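Local coordinates for protein histidine--tRNA ligase (Staphylococcus aureus, PDB 1QE0) that catalyses the ATP-dependent attachment of L-histidine to tRNA(His), releasing AMP and diphosphate, and works as a homodimer, at residues G287-N290 / G291-L295; N350-H354 / N355-A359; I384-D388 / Q389-N393; E407-L411 / D412-E416. One frame throughout, in Å; residues are numbered along the deposited sequence.

Interaction 1 comes first along the chain and lies alone in the catalytic part, where strand 280-290 of the large mixed sheet passes into helix 292-295. Interactions 2, 3 and 4 follow in order within the anticodon-binding domain, on the other side of the chain's centre; the centre of interaction 1 is 51 to 70 Å from theirs. These three cluster round one five-stranded mixed sheet, their centres 12 to 19 Å apart. Interaction 4 joins them: Val415 packs on His351 and Leu352 of interaction 2, and Leu411 on Leu391 of interaction 3. The enzyme thus splits into a catalytic body and a compact, separate tRNA-recognition domain.

Interaction 1: G287-N290 / G291-L295; sequences GRYN and GLLEL
Tyr289 has CG between its backbone N and carbonyl carbon (chi1 48°), while Leu292, three residues on, carries CG anti to the backbone N (chi1 173°); together these torsions bring a leucine methyl over the tyrosine ring. The methyl is CD2 of Leu292, which sits 3.6 Å from the ring centroid of Tyr289, only 17° off the ring normal, so the contact is a CH-pi interaction over one face. It is displaced slightly toward the rim that holds CD1 and CE1: Leu292 CD2 lies 3.5 Å from Tyr289 CD1, and Leu292 CB backs it up at 3.6 Å from the same CD1. The next leucine approaches differently. Leu293 CD2 reaches Tyr289 CE1 at 3.9 Å, near the ring plane; Leu292 thus meets a face of the ring and Leu293 its edge. Gly291, the N-cap residue, forms the junction between strand and helix. The sequence GRYNGL belongs to the glycine-rich motif characteristic of histidyl-tRNA synthetases, which in relatives lies near the histidine pocket. The phenol oxygen of Tyr289 is hydrogen-bonded to Glu130 on strand 123-132, which fixes the hydroxyl end of the ring, and Glu294 OE2 is bonded to Ser300. Strand 280-290 runs here between strands 262-263 and 302-309, both antiparallel to it, while Leu292 and Leu293 turn the short helix 292-295 against helix 82-91.

Interaction 2: N350-H354 / N355-A359; sequences NHLRH and NGIKA
His351 and Asn355 meet where helix 338-353 ends within a beta-alpha-beta crossover, which links strand 332-336 to its parallel neighbour 359-361. The carbonyl O of His351 takes a hydrogen bond from Asn355 ND2 at 2.9 Å, the donor lying 25° off the carbonyl plane; a side-chain amide thus serves one of the last helical carbonyls. Next, the O of Leu352 receives Asn355 N at 2.7 Å. After Gly356, at positive phi, the chain turns back and Ile357 N gives Leu352 O a second, weak bond. The Leu352 side chain packs on the returning segment, CB against Ile357 CB and CD1 against Ala359 CB at 3.7 Å. Arg353 stretches its chain nearly straight from CG to NE and brings NH2 to within 2.9 Å of Ala359 O, at the edge of the guanidinium and tilted 17° from its plane. NE, which also donates to Phe32 O of the second subunit, adds a weak bond. The same NH2 is salt-bridged to Asp360, and NH1 to Glu142 of the second subunit, placing this turn at the dimer interface. His354 stacks its ring on His149 of that subunit, while His354 CB lies 4.1 Å from Asn355 ND2.

Interaction 3: I384-D388 / Q389-N393; sequences IVIGD and QELEN
Glu390 folds back on Gly387 at the N-terminus of helix 388-393: Gly387 is the N-cap residue, and the glutamate three positions further on returns its carboxylate to the N-cap N-H. The glutamate begins with CB 3.5 Å from Gly387 O. CG is anti to the carbonyl carbon, and at the next bond the chain bends (chi2 83°), which returns the carboxylate toward the strand. On the way CG passes Val385 O at 3.8 Å, and CD comes equally close to that oxygen and to Gly387 N. At the tip OE1 reaches Gly387 N at 2.7 Å in a bond that is weak, being far from straight (117° at the hydrogen), while OE2 stays 3.9 Å from Val385 O. The helix takes up its own bonding at once, with Leu391 N donating to Gly387 O at 3.0 Å, and Glu392 N more weakly to Asp388 O. Strand 384-386 and helix 389-393 stand almost perpendicular, their axes 87° apart. Strand 382-386 lies in the five-stranded sheet of the anticodon-binding domain, between 332-336 and 396-400, and Ile386 also covers Tyr344 and Leu348 of helix 338-353. Beyond the cap a second, apolar contact ties strand to helix, the branch methyl CG2 of Ile386 resting on CD1 of Leu391 at 3.8 Å.

Interaction 4: E407-L411 / D412-E416; sequences ETIEL and DALVE
Ile409 and Leu414 supply the apolar side of the turn. The isoleucine carries CG1 between its backbone N and carbonyl carbon (chi1 64°), and the far methyl CD1 leans over the helix start, 3.9 Å from Leu414 CD2 and 4.0 Å from Ala413 CB. The side chains of Ile409 and Leu414 cross at about a right angle, and both also rest on Ile396 of the neighbouring strand. Backbone hydrogen bonds form the second group: Leu414 N donates to Leu411 O at 3.0 Å, whereas Ala413 N reaches Glu410 O only in a weak, bent bond. Acidic groups make the third. Glu410 OE1 and Asp412 OD1 lie 3.6 Å apart with their carboxylates turned 87° to each other, an unfavourable neighbourhood that may be eased by Asn394, whose ND2 binds Glu410 OE1 weakly. Asn394 OD1 accepts a hydrogen bond from the backbone N of Asp412, so one side chain serves both sides of the turn. The arrangement is a tight strand-to-helix connection in the alpha/beta fold of class IIa anticodon-binding domains, where edge strand 406-409 leads into the C-terminal helix 413-419.

Interaction 1: G287-N290 / G291-L295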
loop_
_atom_site.group_PDB
_atom_site.type_symbol
_atom_site.label_atom_id
_atom_site.label_comp_id
_atom_site.label_asym_id
_atom_site.label_seq_id
_atom_site.Cartn_x
_atom_site.Cartn_y
_atom_site.Cartn_z
ATOM N N GLY A 287 -9.649 6.113 -18.941
ATOM C CA GLY A 287 -10.286 5.713 -20.203
ATOM C C GLY A 287 -9.528 4.637 -20.986
ATOM O O GLY A 287 -8.476 4.178 -20.516
ATOM N N ARG A 288 -10.034 4.228 -22.158
ATOM C CA ARG A 288 -9.378 3.190 -22.991
ATOM C C ARG A 288 -8.266 3.777 -23.829
ATOM O O ARG A 288 -8.217 4.984 -24.065
ATOM C CB ARG A 288 -10.332 2.532 -23.995
ATOM C CG ARG A 288 -11.482 1.749 -23.425
ATOM C CD ARG A 288 -11.974 0.676 -24.394
ATOM N NE ARG A 288 -10.974 -0.368 -24.524
ATOM C CZ ARG A 288 -10.937 -1.483 -23.800
ATOM N NH1 ARG A 288 -11.860 -1.753 -22.902
ATOM N NH2 ARG A 288 -9.860 -2.231 -23.848
ATOM N N TYR A 289 -7.441 2.903 -24.380
ATOM C CA TYR A 289 -6.360 3.336 -25.228
ATOM C C TYR A 289 -5.975 2.247 -26.232
ATOM O O TYR A 289 -6.216 1.064 -25.987
ATOM C CB TYR A 289 -5.151 3.743 -24.375
ATOM C CG TYR A 289 -4.741 2.755 -23.289
ATOM C CD1 TYR A 289 -3.882 1.694 -23.556
ATOM C CD2 TYR A 289 -5.224 2.883 -21.991
ATOM C CE1 TYR A 289 -3.525 0.789 -22.557
ATOM C CE2 TYR A 289 -4.871 1.989 -20.993
ATOM C CZ TYR A 289 -4.028 0.949 -21.281
ATOM O OH TYR A 289 -3.703 0.062 -20.284
ATOM N N ASN A 290 -5.583 2.646 -27.438
ATOM C CA ASN A 290 -5.058 1.682 -28.401
ATOM C C ASN A 290 -3.932 2.363 -29.149
ATOM O O ASN A 290 -4.159 3.159 -30.038
ATOM C CB ASN A 290 -6.081 1.100 -29.379
ATOM C CG ASN A 290 -5.496 -0.100 -30.185
ATOM O OD1 ASN A 290 -5.994 -1.229 -30.104
ATOM N ND2 ASN A 290 -4.406 0.145 -30.925
ATOM N N GLY A 291 -2.709 2.031 -28.762
ATOM C CA GLY A 291 -1.536 2.627 -29.362
ATOM C C GLY A 291 -0.471 2.914 -28.314
ATOM O O GLY A 291 0.678 3.164 -28.662
ATOM N N LEU A 292 -0.851 2.888 -27.035
ATOM C CA LEU A 292 0.060 3.142 -25.934
ATOM C C LEU A 292 1.168 2.097 -25.897
ATOM O O LEU A 292 2.355 2.433 -25.972
ATOM C CB LEU A 292 -0.732 3.139 -24.625
ATOM C CG LEU A 292 -0.022 3.231 -23.271
ATOM C CD1 LEU A 292 0.905 4.438 -23.207
ATOM C CD2 LEU A 292 -1.067 3.316 -22.184
ATOM N N LEU A 293 0.776 0.826 -25.874
ATOM C CA LEU A 293 1.723 -0.280 -25.810
ATOM C C LEU A 293 2.811 -0.265 -26.896
ATOM O O LEU A 293 3.971 -0.569 -26.633
ATOM C CB LEU A 293 0.952 -1.599 -25.852
ATOM C CG LEU A 293 0.295 -2.237 -24.621
ATOM C CD1 LEU A 293 1.298 -3.093 -23.861
ATOM C CD2 LEU A 293 -0.329 -1.187 -23.737
ATOM N N GLU A 294 2.433 0.142 -28.099
ATOM C CA GLU A 294 3.332 0.189 -29.245
ATOM C C GLU A 294 4.343 1.323 -29.146
ATOM O O GLU A 294 5.448 1.225 -29.662
ATOM C CB GLU A 294 2.509 0.305 -30.514
ATOM C CG GLU A 294 1.049 -0.049 -30.284
ATOM C CD GLU A 294 0.320 -0.325 -31.559
ATOM O OE1 GLU A 294 -0.413 0.553 -32.067
ATOM O OE2 GLU A 294 0.502 -1.432 -32.071
ATOM N N LEU A 295 3.972 2.408 -28.494
ATOM C CA LEU A 295 4.910 3.494 -28.312
ATOM C C LEU A 295 5.956 2.987 -27.310
ATOM O O LEU A 295 7.093 3.431 -27.316
ATOM C CB LEU A 295 4.213 4.742 -27.770
ATOM C CG LEU A 295 3.082 5.299 -28.631
ATOM C CD1 LEU A 295 2.595 6.574 -28.065
ATOM C CD2 LEU A 295 3.540 5.541 -30.023
#

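Interaction 2: N350-H354 / N355-A359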
loop_
_atom_site.group_PDB
_atom_site.type_symbol
_atom_site.label_atom_id
_atom_site.label_comp_id
_atom_site.label_asym_id
_atom_site.label_seq_id
_atom_site.Cartn_x
_atom_site.Cartn_y
_atom_site.Cartn_z
ATOM N N ASN A 350 4.778 -8.689 27.408
ATOM C CA ASN A 350 5.235 -9.640 26.420
ATOM C C ASN A 350 4.106 -10.647 26.223
ATOM O O ASN A 350 3.787 -11.044 25.103
ATOM C CB ASN A 350 6.475 -10.314 26.978
ATOM C CG ASN A 350 6.772 -11.647 26.341
ATOM O OD1 ASN A 350 7.079 -11.712 25.148
ATOM N ND2 ASN A 350 6.717 -12.726 27.141
ATOM N N HIS A 351 3.414 -10.965 27.311
ATOM C CA HIS A 351 2.314 -11.930 27.273
ATOM C C HIS A 351 1.132 -11.448 26.467
ATOM O O HIS A 351 0.632 -12.119 25.570
ATOM C CB HIS A 351 1.824 -12.245 28.684
ATOM C CG HIS A 351 1.542 -13.697 28.893
ATOM N ND1 HIS A 351 0.275 -14.252 28.759
ATOM C CD2 HIS A 351 2.402 -14.723 29.074
ATOM C CE1 HIS A 351 0.386 -15.562 28.837
ATOM N NE2 HIS A 351 1.661 -15.879 29.027
ATOM N N LEU A 352 0.646 -10.297 26.867
ATOM C CA LEU A 352 -0.482 -9.703 26.225
ATOM C C LEU A 352 -0.183 -9.502 24.752
ATOM O O LEU A 352 -0.952 -9.958 23.935
ATOM C CB LEU A 352 -0.819 -8.383 26.907
ATOM C CG LEU A 352 -1.215 -8.445 28.382
ATOM C CD1 LEU A 352 -1.298 -7.068 28.885
ATOM C CD2 LEU A 352 -2.516 -9.130 28.579
ATOM N N ARG A 353 0.962 -8.911 24.406
ATOM C CA ARG A 353 1.323 -8.653 23.012
ATOM C C ARG A 353 1.381 -9.912 22.160
ATOM O O ARG A 353 1.046 -9.899 20.977
ATOM C CB ARG A 353 2.626 -7.896 22.947
ATOM C CG ARG A 353 2.519 -6.594 23.652
ATOM C CD ARG A 353 3.788 -5.747 23.532
ATOM N NE ARG A 353 3.530 -4.347 23.873
ATOM C CZ ARG A 353 4.409 -3.518 24.416
ATOM N NH1 ARG A 353 5.617 -3.937 24.683
ATOM N NH2 ARG A 353 4.074 -2.269 24.706
ATOM N N HIS A 354 1.748 -11.023 22.785
ATOM C CA HIS A 354 1.793 -12.301 22.092
ATOM C C HIS A 354 0.409 -12.882 21.939
ATOM O O HIS A 354 0.263 -14.005 21.477
ATOM C CB HIS A 354 2.656 -13.279 22.849
ATOM C CG HIS A 354 4.080 -13.231 22.431
ATOM N ND1 HIS A 354 4.583 -14.024 21.427
ATOM C CD2 HIS A 354 5.088 -12.416 22.808
ATOM C CE1 HIS A 354 5.836 -13.692 21.195
ATOM N NE2 HIS A 354 6.169 -12.721 22.018
ATOM N N ASN A 355 -0.605 -12.115 22.317
ATOM C CA ASN A 355 -1.979 -12.561 22.221
ATOM C C ASN A 355 -2.916 -11.577 21.553
ATOM O O ASN A 355 -4.106 -11.600 21.796
ATOM C CB ASN A 355 -2.507 -12.912 23.592
ATOM C CG ASN A 355 -2.085 -14.278 24.036
ATOM O OD1 ASN A 355 -2.853 -15.214 23.937
ATOM N ND2 ASN A 355 -0.871 -14.404 24.552
ATOM N N GLY A 356 -2.375 -10.684 20.738
ATOM C CA GLY A 356 -3.216 -9.738 20.028
ATOM C C GLY A 356 -3.867 -8.651 20.844
ATOM O O GLY A 356 -4.856 -8.073 20.398
ATOM N N ILE A 357 -3.383 -8.438 22.063
ATOM C CA ILE A 357 -3.892 -7.377 22.927
ATOM C C ILE A 357 -2.950 -6.201 22.747
ATOM O O ILE A 357 -1.759 -6.395 22.715
ATOM C CB ILE A 357 -3.857 -7.775 24.420
ATOM C CG1 ILE A 357 -4.994 -8.732 24.720
ATOM C CG2 ILE A 357 -3.994 -6.531 25.306
ATOM C CD1 ILE A 357 -4.579 -10.117 24.960
ATOM N N LYS A 358 -3.464 -4.990 22.587
ATOM C CA LYS A 358 -2.572 -3.838 22.434
ATOM C C LYS A 358 -2.335 -3.318 23.826
ATOM O O LYS A 358 -3.268 -2.800 24.428
ATOM C CB LYS A 358 -3.209 -2.729 21.614
ATOM C CG LYS A 358 -3.410 -3.075 20.202
ATOM C CD LYS A 358 -4.855 -3.165 19.895
ATOM C CE LYS A 358 -5.459 -1.814 19.645
ATOM N NZ LYS A 358 -6.950 -1.885 19.365
ATOM N N ALA A 359 -1.106 -3.430 24.327
ATOM C CA ALA A 359 -0.816 -2.988 25.681
ATOM C C ALA A 359 0.442 -2.162 25.716
ATOM O O ALA A 359 1.182 -2.108 24.734
ATOM C CB ALA A 359 -0.690 -4.194 26.615
#

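Interaction 3: I384-D388 / Q389-N393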
loop_
_atom_site.group_PDB
_atom_site.type_symbol
_atom_site.label_atom_id
_atom_site.label_comp_id
_atom_site.label_asym_id
_atom_site.label_seq_id
_atom_site.Cartn_x
_atom_site.Cartn_y
_atom_site.Cartn_z
ATOM N N ILE A 384 -4.640 -0.708 34.618
ATOM C CA ILE A 384 -4.397 -1.534 35.799
ATOM C C ILE A 384 -3.165 -0.953 36.510
ATOM O O ILE A 384 -2.274 -0.380 35.850
ATOM C CB ILE A 384 -4.171 -3.033 35.502
ATOM C CG1 ILE A 384 -2.953 -3.232 34.648
ATOM C CG2 ILE A 384 -5.375 -3.666 34.896
ATOM C CD1 ILE A 384 -2.611 -4.676 34.545
ATOM N N VAL A 385 -3.178 -1.000 37.850
ATOM C CA VAL A 385 -2.074 -0.498 38.679
ATOM C C VAL A 385 -1.560 -1.692 39.444
ATOM O O VAL A 385 -2.263 -2.182 40.325
ATOM C CB VAL A 385 -2.547 0.538 39.709
ATOM C CG1 VAL A 385 -1.352 1.031 40.552
ATOM C CG2 VAL A 385 -3.255 1.724 39.016
ATOM N N ILE A 386 -0.408 -2.230 39.040
ATOM C CA ILE A 386 0.176 -3.395 39.697
ATOM C C ILE A 386 1.155 -2.903 40.727
ATOM O O ILE A 386 2.056 -2.129 40.416
ATOM C CB ILE A 386 0.949 -4.311 38.732
ATOM C CG1 ILE A 386 0.087 -4.730 37.550
ATOM C CG2 ILE A 386 1.359 -5.578 39.446
ATOM C CD1 ILE A 386 0.849 -5.518 36.539
ATOM N N GLY A 387 0.948 -3.351 41.954
ATOM C CA GLY A 387 1.799 -2.983 43.068
ATOM C C GLY A 387 2.042 -4.272 43.814
ATOM O O GLY A 387 1.435 -5.278 43.486
ATOM N N ASP A 388 2.815 -4.245 44.883
ATOM C CA ASP A 388 3.096 -5.480 45.578
ATOM C C ASP A 388 1.891 -6.126 46.268
ATOM O O ASP A 388 1.835 -7.349 46.378
ATOM C CB ASP A 388 4.294 -5.313 46.516
ATOM C CG ASP A 388 5.457 -4.486 45.887
ATOM O OD1 ASP A 388 6.246 -3.898 46.679
ATOM O OD2 ASP A 388 5.581 -4.405 44.632
ATOM N N GLN A 389 0.899 -5.349 46.680
ATOM C CA GLN A 389 -0.244 -5.978 47.324
ATOM C C GLN A 389 -1.014 -6.797 46.308
ATOM O O GLN A 389 -1.433 -7.911 46.593
ATOM C CB GLN A 389 -1.143 -4.971 48.038
ATOM C CG GLN A 389 -1.490 -3.739 47.236
ATOM C CD GLN A 389 -2.511 -2.836 47.954
ATOM O OE1 GLN A 389 -3.397 -3.326 48.642
ATOM N NE2 GLN A 389 -2.372 -1.514 47.795
ATOM N N GLU A 390 -1.111 -6.276 45.089
ATOM C CA GLU A 390 -1.807 -6.954 43.985
ATOM C C GLU A 390 -1.000 -8.176 43.547
ATOM O O GLU A 390 -1.549 -9.194 43.115
ATOM C CB GLU A 390 -1.961 -6.013 42.777
ATOM C CG GLU A 390 -2.914 -4.837 42.986
ATOM C CD GLU A 390 -2.288 -3.625 43.692
ATOM O OE1 GLU A 390 -1.055 -3.547 43.828
ATOM O OE2 GLU A 390 -3.036 -2.708 44.097
ATOM N N LEU A 391 0.312 -8.072 43.702
ATOM C CA LEU A 391 1.223 -9.124 43.303
ATOM C C LEU A 391 1.072 -10.348 44.164
ATOM O O LEU A 391 1.327 -11.449 43.714
ATOM C CB LEU A 391 2.663 -8.605 43.334
ATOM C CG LEU A 391 3.523 -8.823 42.090
ATOM C CD1 LEU A 391 2.675 -8.894 40.845
ATOM C CD2 LEU A 391 4.527 -7.708 41.989
ATOM N N GLU A 392 0.636 -10.166 45.400
ATOM C CA GLU A 392 0.473 -11.312 46.273
ATOM C C GLU A 392 -0.945 -11.856 46.270
ATOM O O GLU A 392 -1.154 -13.040 46.019
ATOM C CB GLU A 392 0.957 -10.992 47.682
ATOM C CG GLU A 392 0.504 -9.660 48.202
ATOM C CD GLU A 392 1.018 -9.359 49.599
ATOM O OE1 GLU A 392 1.028 -8.161 49.983
ATOM O OE2 GLU A 392 1.402 -10.313 50.315
ATOM N N ASN A 393 -1.923 -10.996 46.516
ATOM C CA ASN A 393 -3.317 -11.422 46.510
ATOM C C ASN A 393 -3.678 -12.059 45.159
ATOM O O ASN A 393 -4.706 -12.736 45.060
ATOM C CB ASN A 393 -4.268 -10.228 46.699
ATOM C CG ASN A 393 -4.116 -9.530 48.032
ATOM O OD1 ASN A 393 -3.823 -8.340 48.082
ATOM N ND2 ASN A 393 -4.386 -10.245 49.114
#

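Interaction 4: E407-L411 / D412-E416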
loop_
_atom_site.group_PDB
_atom_site.type_symbol
_atom_site.label_atom_id
_atom_site.label_comp_id
_atom_site.label_asym_id
_atom_site.label_seq_id
_atom_site.Cartn_x
_atom_site.Cartn_y
_atom_site.Cartn_z
ATOM N N GLU A 407 -13.249 -3.589 37.660
ATOM C CA GLU A 407 -13.671 -4.981 37.720
ATOM C C GLU A 407 -12.509 -5.699 38.328
ATOM O O GLU A 407 -11.397 -5.521 37.881
ATOM C CB GLU A 407 -13.998 -5.549 36.353
ATOM C CG GLU A 407 -15.367 -5.126 35.938
ATOM C CD GLU A 407 -16.326 -6.251 35.627
ATOM O OE1 GLU A 407 -16.176 -6.848 34.550
ATOM O OE2 GLU A 407 -17.275 -6.498 36.397
ATOM N N THR A 408 -12.750 -6.438 39.404
ATOM C CA THR A 408 -11.689 -7.165 40.097
ATOM C C THR A 408 -11.553 -8.584 39.556
ATOM O O THR A 408 -12.534 -9.336 39.535
ATOM C CB THR A 408 -11.997 -7.263 41.579
ATOM O OG1 THR A 408 -12.438 -5.994 42.053
ATOM C CG2 THR A 408 -10.758 -7.650 42.339
ATOM N N ILE A 409 -10.354 -8.950 39.104
ATOM C CA ILE A 409 -10.123 -10.299 38.589
ATOM C C ILE A 409 -8.789 -10.749 39.143
ATOM O O ILE A 409 -8.079 -9.935 39.741
ATOM C CB ILE A 409 -10.061 -10.342 37.044
ATOM C CG1 ILE A 409 -8.865 -9.543 36.536
ATOM C CG2 ILE A 409 -11.357 -9.830 36.442
ATOM C CD1 ILE A 409 -8.573 -9.799 35.088
ATOM N N GLU A 410 -8.471 -12.040 39.021
ATOM C CA GLU A 410 -7.172 -12.531 39.491
ATOM C C GLU A 410 -6.091 -12.125 38.445
ATOM O O GLU A 410 -6.387 -12.044 37.243
ATOM C CB GLU A 410 -7.198 -14.049 39.724
ATOM C CG GLU A 410 -7.259 -14.884 38.470
ATOM C CD GLU A 410 -7.234 -16.395 38.744
ATOM O OE1 GLU A 410 -6.148 -16.919 39.107
ATOM O OE2 GLU A 410 -8.305 -17.053 38.568
ATOM N N LEU A 411 -4.862 -11.905 38.897
ATOM C CA LEU A 411 -3.802 -11.483 37.990
ATOM C C LEU A 411 -3.622 -12.451 36.849
ATOM O O LEU A 411 -3.467 -12.003 35.710
ATOM C CB LEU A 411 -2.509 -11.185 38.731
ATOM C CG LEU A 411 -2.164 -9.704 38.779
ATOM C CD1 LEU A 411 -1.345 -9.429 39.978
ATOM C CD2 LEU A 411 -1.403 -9.313 37.568
ATOM N N ASP A 412 -3.696 -13.748 37.113
ATOM C CA ASP A 412 -3.581 -14.726 36.035
ATOM C C ASP A 412 -4.571 -14.491 34.906
ATOM O O ASP A 412 -4.217 -14.595 33.709
ATOM C CB ASP A 412 -3.827 -16.145 36.545
ATOM C CG ASP A 412 -2.630 -16.701 37.284
ATOM O OD1 ASP A 412 -2.624 -16.709 38.518
ATOM O OD2 ASP A 412 -1.679 -17.126 36.634
ATOM N N ALA A 413 -5.816 -14.215 35.263
ATOM C CA ALA A 413 -6.808 -14.010 34.235
ATOM C C ALA A 413 -6.409 -12.922 33.257
ATOM O O ALA A 413 -6.694 -13.072 32.085
ATOM C CB ALA A 413 -8.152 -13.724 34.821
ATOM N N LEU A 414 -5.655 -11.909 33.648
ATOM C CA LEU A 414 -5.367 -10.816 32.731
ATOM C C LEU A 414 -5.261 -11.116 31.220
ATOM O O LEU A 414 -5.960 -10.483 30.452
ATOM C CB LEU A 414 -4.172 -10.022 33.167
ATOM C CG LEU A 414 -4.400 -8.518 33.290
ATOM C CD1 LEU A 414 -5.308 -8.037 32.215
ATOM C CD2 LEU A 414 -5.035 -8.225 34.589
ATOM N N VAL A 415 -4.447 -12.052 30.801
ATOM C CA VAL A 415 -4.362 -12.306 29.364
ATOM C C VAL A 415 -5.676 -12.879 28.852
ATOM O O VAL A 415 -6.234 -12.408 27.881
ATOM C CB VAL A 415 -3.169 -13.226 28.889
ATOM C CG1 VAL A 415 -2.267 -12.443 28.019
ATOM C CG2 VAL A 415 -2.304 -13.769 30.052
ATOM N N GLU A 416 -6.166 -13.885 29.572
ATOM C CA GLU A 416 -7.419 -14.594 29.288
ATOM C C GLU A 416 -8.599 -13.663 29.157
ATOM O O GLU A 416 -9.490 -13.856 28.323
ATOM C CB GLU A 416 -7.776 -15.460 30.503
ATOM C CG GLU A 416 -7.372 -16.893 30.459
ATOM C CD GLU A 416 -7.918 -17.655 29.241
ATOM O OE1 GLU A 416 -8.461 -18.771 29.491
ATOM O OE2 GLU A 416 -7.740 -17.193 28.057
#